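L-Ala-D/L-Glu Epimerase (Escherichia coli, PDB 1JPD) is a member of the enolase superfamily, joining a mandelate racemase-like N-terminal domain to a C-terminal domain of the TIM-barrel kind. Local coordinates at residues A[208-213]-A[228-233]; A[235-240]-A[268-273]; A[40-45]-A[103-108]. All blocks are in the same frame, centred on the assembly; numbering follows the deposited sequence.

Contact 1. Residues A[208-213]-A[228-233]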
# COMPACT_ATOMS: atom_id res chain seq x y z
N LEU A 208 15.71 -6.34 4.68
CA LEU A 208 16.80 -5.43 5.05
C LEU A 208 16.44 -3.95 4.92
O LEU A 208 15.53 -3.59 4.18
CB LEU A 208 18.05 -5.73 4.20
CG LEU A 208 18.60 -7.15 4.21
CD1 LEU A 208 19.85 -7.21 3.34
CD2 LEU A 208 18.93 -7.58 5.62
N PRO A 209 17.16 -3.08 5.64
CA PRO A 209 16.91 -1.64 5.60
C PRO A 209 17.05 -1.11 4.17
O PRO A 209 17.95 -1.53 3.45
CB PRO A 209 17.98 -1.08 6.53
CG PRO A 209 18.14 -2.16 7.54
CD PRO A 209 18.16 -3.40 6.68
N ALA A 210 16.17 -0.19 3.77
CA ALA A 210 16.22 0.37 2.43
C ALA A 210 17.57 0.98 2.07
O ALA A 210 17.94 1.03 0.90
CB ALA A 210 15.14 1.43 2.27
N GLN A 211 18.30 1.45 3.07
CA GLN A 211 19.58 2.08 2.81
C GLN A 211 20.77 1.15 3.03
O GLN A 211 21.90 1.60 3.16
CB GLN A 211 19.74 3.35 3.64
CG GLN A 211 19.91 3.14 5.15
CD GLN A 211 18.60 2.85 5.89
OE1 GLN A 211 18.57 2.88 7.12
NE2 GLN A 211 17.53 2.57 5.15
N ASP A 212 20.51 -0.15 3.05
CA ASP A 212 21.56 -1.15 3.23
C ASP A 212 21.05 -2.54 2.89
O ASP A 212 21.07 -3.45 3.72
CB ASP A 212 22.11 -1.10 4.66
CG ASP A 212 23.56 -0.63 4.71
OD1 ASP A 212 23.99 -0.07 5.75
OD2 ASP A 212 24.29 -0.85 3.72
N ASP A 213 20.60 -2.70 1.65
CA ASP A 213 20.05 -3.97 1.18
C ASP A 213 20.88 -4.62 0.06
O ASP A 213 20.37 -5.42 -0.73
CB ASP A 213 18.60 -3.76 0.69
CG ASP A 213 18.51 -2.83 -0.52
OD1 ASP A 213 17.41 -2.69 -1.10
OD2 ASP A 213 19.54 -2.23 -0.90
N ASP A 228 9.63 -2.80 -0.39
CA ASP A 228 8.58 -1.97 0.20
C ASP A 228 9.15 -0.56 0.38
O ASP A 228 8.91 0.32 -0.43
CB ASP A 228 8.14 -2.53 1.55
CG ASP A 228 6.93 -1.82 2.12
OD1 ASP A 228 6.41 -0.89 1.45
OD2 ASP A 228 6.49 -2.20 3.23
N GLU A 229 9.91 -0.36 1.46
CA GLU A 229 10.51 0.95 1.69
C GLU A 229 11.48 1.29 0.56
O GLU A 229 11.68 2.45 0.26
CB GLU A 229 11.23 1.00 3.05
CG GLU A 229 10.30 1.11 4.26
CD GLU A 229 9.66 -0.22 4.66
OE1 GLU A 229 9.63 -1.16 3.82
OE2 GLU A 229 9.18 -0.34 5.81
N SER A 230 12.06 0.27 -0.07
CA SER A 230 13.02 0.51 -1.15
C SER A 230 12.37 0.87 -2.48
O SER A 230 13.07 1.25 -3.41
CB SER A 230 13.90 -0.71 -1.36
OG SER A 230 14.65 -1.01 -0.20
N CYS A 231 11.05 0.76 -2.56
CA CYS A 231 10.35 1.09 -3.80
C CYS A 231 9.36 2.25 -3.69
O CYS A 231 8.35 2.13 -3.01
CB CYS A 231 9.59 -0.13 -4.30
SG CYS A 231 8.48 0.28 -5.65
N HIS A 232 9.63 3.36 -4.39
CA HIS A 232 8.72 4.51 -4.38
C HIS A 232 8.08 4.73 -5.74
O HIS A 232 6.85 4.71 -5.88
CB HIS A 232 9.44 5.82 -4.03
CG HIS A 232 10.18 5.80 -2.74
ND1 HIS A 232 10.47 6.95 -2.04
CD2 HIS A 232 10.75 4.78 -2.05
CE1 HIS A 232 11.19 6.65 -0.98
NE2 HIS A 232 11.38 5.34 -0.96
N THR A 233 8.93 4.98 -6.73
CA THR A 233 8.47 5.25 -8.09
C THR A 233 9.30 4.48 -9.11
O THR A 233 10.20 3.72 -8.74
CB THR A 233 8.59 6.76 -8.41
OG1 THR A 233 9.98 7.11 -8.52
CG2 THR A 233 7.96 7.60 -7.31
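Ala-210 and Ser-230 bring the two loops together, their CA atoms 4.8 Å apart where one type I turn, Pro-209 to Asp-212, faces another, Asp-228 to Cys-231. The tight part is small. Ala-210 points its methyl between two neighbours: CB lies 4.0 Å from Glu-229 CB and 3.5 Å from Ser-230 OG. With OG beside the backbone N of Ser-230 and opposite its carbonyl carbon (chi1 -61°), the hydroxyl reaches across toward the other turn, and Asp-213 OD1 comes up to it at 3.4 Å. At that length it is a weak hydrogen bond at most, and not a settled one, since the proton has another acceptor within reach; the firmer partner of the hydroxyl is Gln-206 NE2. The carboxylate is held mainly from elsewhere: OD1 pairs with Tyr-244 OH, while OD2 forms a salt bridge with Arg-243.

Away from Ala-210 and Ser-230 the contact thins quickly. Gln-211 and Asp-212, at the outer end of the first turn, face solvent. On the second loop, His-232 NE2 folds back on Glu-229 O at 3.2 Å, a weak and bent bond (126°).

Both loops leave the C-terminal ends of adjacent parallel strands, 203-205 and 225-227, the end of a TIM barrel where active sites typically lie. In the second loop Cys-231 packs on Val-247 of strand 246-249, and helix 237-240 follows directly.

Contact 2. Residues A[235-240]-A[268-273]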
# COMPACT_ATOMS: atom_id res chain seq x y z
N SER A 235 11.57 5.43 -10.77
CA SER A 235 12.94 5.87 -10.60
C SER A 235 13.84 4.89 -9.83
O SER A 235 15.05 4.86 -10.06
CB SER A 235 12.92 7.24 -9.90
OG SER A 235 14.22 7.72 -9.62
N ASN A 236 13.26 4.09 -8.94
CA ASN A 236 14.06 3.14 -8.17
C ASN A 236 14.21 1.79 -8.88
O ASN A 236 15.05 0.97 -8.51
CB ASN A 236 13.44 2.90 -6.77
CG ASN A 236 13.04 4.19 -6.06
OD1 ASN A 236 11.91 4.66 -6.18
ND2 ASN A 236 13.98 4.77 -5.31
N LEU A 237 13.40 1.55 -9.91
CA LEU A 237 13.44 0.28 -10.63
C LEU A 237 14.83 -0.22 -11.02
O LEU A 237 15.10 -1.42 -10.98
CB LEU A 237 12.55 0.33 -11.87
CG LEU A 237 11.06 0.26 -11.51
CD1 LEU A 237 10.20 0.37 -12.75
CD2 LEU A 237 10.80 -1.04 -10.78
N LYS A 238 15.72 0.69 -11.39
CA LYS A 238 17.07 0.30 -11.77
C LYS A 238 17.79 -0.31 -10.57
O LYS A 238 18.34 -1.41 -10.65
CB LYS A 238 17.85 1.51 -12.25
CG LYS A 238 19.34 1.25 -12.39
CD LYS A 238 20.11 2.55 -12.30
CE LYS A 238 21.59 2.33 -12.42
NZ LYS A 238 22.30 3.61 -12.24
N ALA A 239 17.79 0.43 -9.47
CA ALA A 239 18.44 -0.01 -8.24
C ALA A 239 17.88 -1.34 -7.77
O ALA A 239 18.63 -2.23 -7.35
CB ALA A 239 18.27 1.04 -7.15
N LEU A 240 16.56 -1.49 -7.84
CA LEU A 240 15.91 -2.72 -7.40
C LEU A 240 16.26 -3.96 -8.23
O LEU A 240 16.31 -5.07 -7.69
CB LEU A 240 14.39 -2.52 -7.38
CG LEU A 240 13.83 -1.41 -6.48
CD1 LEU A 240 12.31 -1.45 -6.55
CD2 LEU A 240 14.31 -1.57 -5.05
N ARG A 268 6.33 -4.40 -14.46
CA ARG A 268 6.06 -5.67 -15.12
C ARG A 268 7.04 -5.86 -16.27
O ARG A 268 7.72 -6.89 -16.37
CB ARG A 268 4.65 -5.68 -15.69
CG ARG A 268 3.55 -6.03 -14.73
CD ARG A 268 2.27 -5.99 -15.52
NE ARG A 268 1.17 -6.66 -14.85
CZ ARG A 268 -0.00 -6.88 -15.43
NH1 ARG A 268 -0.20 -6.47 -16.68
NH2 ARG A 268 -0.97 -7.50 -14.78
N ALA A 269 7.08 -4.86 -17.15
CA ALA A 269 7.95 -4.88 -18.31
C ALA A 269 9.38 -5.29 -17.97
O ALA A 269 10.05 -5.93 -18.77
CB ALA A 269 7.95 -3.51 -19.00
N GLN A 270 9.84 -4.92 -16.78
CA GLN A 270 11.20 -5.28 -16.38
C GLN A 270 11.29 -6.60 -15.62
O GLN A 270 12.34 -6.92 -15.05
CB GLN A 270 11.83 -4.16 -15.54
CG GLN A 270 12.11 -2.92 -16.35
CD GLN A 270 12.94 -1.91 -15.60
OE1 GLN A 270 13.98 -2.25 -15.02
NE2 GLN A 270 12.51 -0.66 -15.61
N GLY A 271 10.20 -7.35 -15.61
CA GLY A 271 10.20 -8.65 -14.96
C GLY A 271 9.83 -8.71 -13.50
O GLY A 271 9.96 -9.77 -12.87
N PHE A 272 9.37 -7.60 -12.94
CA PHE A 272 8.98 -7.57 -11.54
C PHE A 272 7.54 -8.01 -11.36
O PHE A 272 6.69 -7.76 -12.22
CB PHE A 272 9.12 -6.16 -10.95
CG PHE A 272 10.52 -5.64 -10.87
CD1 PHE A 272 11.06 -4.87 -11.91
CD2 PHE A 272 11.30 -5.87 -9.74
CE1 PHE A 272 12.34 -4.33 -11.81
CE2 PHE A 272 12.59 -5.34 -9.64
CZ PHE A 272 13.11 -4.57 -10.67
N SER A 273 7.26 -8.68 -10.24
CA SER A 273 5.89 -9.08 -9.93
C SER A 273 5.37 -7.91 -9.09
O SER A 273 6.16 -7.15 -8.52
CB SER A 273 5.87 -10.40 -9.14
OG SER A 273 6.90 -10.46 -8.17
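Phe-272 carries its ring opposite its carbonyl carbon (chi1 -66°), and Leu-237 places CG in the same rotamer class (chi1 -74°), which sends both side chains into the gap between their segments. There the two run antiparallel alongside each other. Methyl CD2 of Leu-237 sits over one face of the ring as a CH-pi contact, 4.2 Å from the centroid and 27° off the normal; its nearest ring atom is Phe-272 CE1, at 3.8 Å. The ring tip meets backbone as well, with Phe-272 CZ 3.7 Å from Leu-237 O. Leu-240, one turn further along the helix, takes the edge: its carbonyl carbon lies near the ring plane, and Leu-240 CB is 4.0 Å from Phe-272 CE2.

Both segments lie in the TIM-barrel-like domain. In sequence, helix 237-240 follows strand 225-227 and precedes its parallel neighbour 246-249, and helix 257-269 leads from 246-249 to 273-276, both as beta-alpha-beta crossovers. The ring sits at the point where helix 257-269 stops in a Schellman motif: Gly-271, at positive phi, is C-prime, with Phe-272 N bonded to Ala-267 O and Gly-271 N to Arg-268 O. The reversal delivers Phe-272 just ahead of the strand, where it packs on Val-247, as does Leu-240.

Gln-270 adds a partly exposed flank. Its extended chain lays the amide across Leu-237, NE2 3.8 Å from Leu-237 CD1, and the same nitrogen is hydrogen-bonded to Glu-266 OE2. Lys-241 adds a cation-pi contact to Phe-272 and gives its NZ to Gln-270 O, while Leu-237 also packs on Leu-263 of helix 257-269.

Contact 3. Residues A[40-45]-A[103-108]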
# COMPACT_ATOMS: atom_id res chain seq x y z
N GLU A 40 -17.46 23.01 -10.36
CA GLU A 40 -18.86 23.42 -10.43
C GLU A 40 -19.87 22.28 -10.26
O GLU A 40 -20.23 21.58 -11.21
CB GLU A 40 -19.14 24.17 -11.74
CG GLU A 40 -19.04 23.33 -13.00
CD GLU A 40 -19.07 24.16 -14.26
OE1 GLU A 40 -20.14 24.73 -14.59
OE2 GLU A 40 -18.01 24.25 -14.93
N GLY A 41 -20.34 22.11 -9.03
CA GLY A 41 -21.33 21.09 -8.74
C GLY A 41 -20.69 19.76 -8.48
O GLY A 41 -21.05 19.07 -7.53
N ILE A 42 -19.73 19.40 -9.31
CA ILE A 42 -19.05 18.13 -9.16
C ILE A 42 -17.88 18.27 -8.20
O ILE A 42 -17.07 19.18 -8.34
CB ILE A 42 -18.53 17.61 -10.51
CG1 ILE A 42 -19.61 17.77 -11.57
CG2 ILE A 42 -18.11 16.15 -10.39
CD1 ILE A 42 -20.91 17.04 -11.26
N LYS A 43 -17.81 17.39 -7.21
CA LYS A 43 -16.74 17.42 -6.23
C LYS A 43 -15.77 16.26 -6.41
O LYS A 43 -16.18 15.12 -6.64
CB LYS A 43 -17.31 17.37 -4.80
CG LYS A 43 -18.03 18.64 -4.37
CD LYS A 43 -18.47 18.56 -2.90
CE LYS A 43 -19.16 19.85 -2.45
NZ LYS A 43 -19.51 19.86 -0.99
N GLY A 44 -14.47 16.54 -6.30
CA GLY A 44 -13.47 15.51 -6.42
C GLY A 44 -12.76 15.41 -5.07
O GLY A 44 -12.27 16.42 -4.56
N THR A 45 -12.72 14.22 -4.49
CA THR A 45 -12.07 14.09 -3.19
C THR A 45 -10.90 13.13 -3.20
O THR A 45 -11.00 12.00 -3.67
CB THR A 45 -13.07 13.65 -2.12
OG1 THR A 45 -14.11 14.63 -2.03
CG2 THR A 45 -12.38 13.53 -0.77
N ALA A 103 -13.80 11.43 -12.97
CA ALA A 103 -14.73 10.32 -13.13
C ALA A 103 -16.16 10.75 -12.85
O ALA A 103 -17.09 10.31 -13.53
CB ALA A 103 -14.35 9.18 -12.21
N ARG A 104 -16.34 11.60 -11.85
CA ARG A 104 -17.67 12.08 -11.51
C ARG A 104 -18.19 13.00 -12.61
O ARG A 104 -19.40 13.05 -12.86
CB ARG A 104 -17.65 12.83 -10.18
CG ARG A 104 -17.55 11.93 -8.96
CD ARG A 104 -17.13 12.73 -7.74
NE ARG A 104 -17.11 11.91 -6.53
CZ ARG A 104 -18.21 11.44 -5.95
NH1 ARG A 104 -19.40 11.71 -6.46
NH2 ARG A 104 -18.11 10.69 -4.86
N ARG A 105 -17.29 13.71 -13.26
CA ARG A 105 -17.67 14.61 -14.35
C ARG A 105 -18.05 13.83 -15.60
O ARG A 105 -18.30 14.42 -16.65
CB ARG A 105 -16.54 15.59 -14.67
CG ARG A 105 -16.44 16.74 -13.71
CD ARG A 105 -15.24 17.64 -13.99
NE ARG A 105 -15.39 18.46 -15.19
CZ ARG A 105 -15.19 18.04 -16.43
NH1 ARG A 105 -14.81 16.78 -16.65
NH2 ARG A 105 -15.35 18.87 -17.45
N GLN A 106 -18.09 12.51 -15.48
CA GLN A 106 -18.47 11.66 -16.59
C GLN A 106 -19.45 10.63 -16.07
O GLN A 106 -19.79 9.67 -16.77
CB GLN A 106 -17.25 10.98 -17.19
CG GLN A 106 -16.20 11.95 -17.65
CD GLN A 106 -15.25 11.33 -18.65
OE1 GLN A 106 -14.17 11.87 -18.92
NE2 GLN A 106 -15.64 10.19 -19.21
N GLN A 107 -19.88 10.84 -14.84
CA GLN A 107 -20.83 9.95 -14.19
C GLN A 107 -20.42 8.48 -14.36
O GLN A 107 -21.21 7.66 -14.84
CB GLN A 107 -22.22 10.20 -14.77
CG GLN A 107 -22.62 11.67 -14.71
CD GLN A 107 -23.94 11.95 -15.40
OE1 GLN A 107 -24.99 11.43 -15.00
NE2 GLN A 107 -23.90 12.78 -16.44
N GLN A 108 -19.18 8.17 -13.98
CA GLN A 108 -18.66 6.81 -14.06
C GLN A 108 -17.90 6.52 -12.77
O GLN A 108 -17.59 7.43 -11.99
CB GLN A 108 -17.66 6.65 -15.20
CG GLN A 108 -18.03 7.25 -16.52
CD GLN A 108 -16.96 6.98 -17.55
OE1 GLN A 108 -16.78 5.85 -18.00
NE2 GLN A 108 -16.23 8.03 -17.93
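Ile-42 sets its branched side chain against Arg-104 and Arg-105, where strand 42-48 passes the C-terminal end of helix 89-104. Out along that side chain, CB comes first, 3.9 Å from Arg-105 CG. Its two branches then divide the work. CG2, opposite the backbone N, makes the principal contacts, 3.4 Å to Arg-104 CB and 3.8 Å to Arg-105 CG. CG1, beside the N (chi1 -45°), lies 4.0 Å from Arg-105 CG, and CD1, at the tip, turns away from both arginines and touches neither. The arginine stems are met differently: Arg-105 crosses the isoleucine at about a right angle, Arg-104 obliquely.

The helix ends here in a Schellman motif with Gln-107 as C-prime, and Ala-103 O takes both Gln-106 N and Gln-108 N. In the N-terminal domain the contact ties a helix end to the edge strand of the three-stranded antiparallel sheet.

No hydrogen bond spans the two segments. The charged ends look elsewhere: Lys-43 NZ forms a salt bridge with Glu-36, while Arg-104 NE and Arg-105 NE make long, weak ion pairs with Asp-100 and Glu-39. The chemistry implies a surface contact of van der Waals packing, in which arginine methylenes shield part of an isoleucine and electrostatics probably contribute little directly.

How the contacts relate
From the N terminus, contact 3 comes first: it closes the run of helices between strand 42-48 and the end of helix 89-104, wholly within the N-terminal domain. In the barrel domain, contact 1 then closes a short excursion through strand 225-227, and contact 2 begins almost at once, closing over strand 246-249 and helix 257-269. The three follow in series; none nests in or crosses another. Contacts 1 and 2 touch, Ser-230 O lying 3.5 Å from Leu-240 CD2, which joins loop 228-233 to helix 237-240. Contact 3 stands apart, its centre about 37 Å from that of contact 1, on the opposite side of the chain's centre.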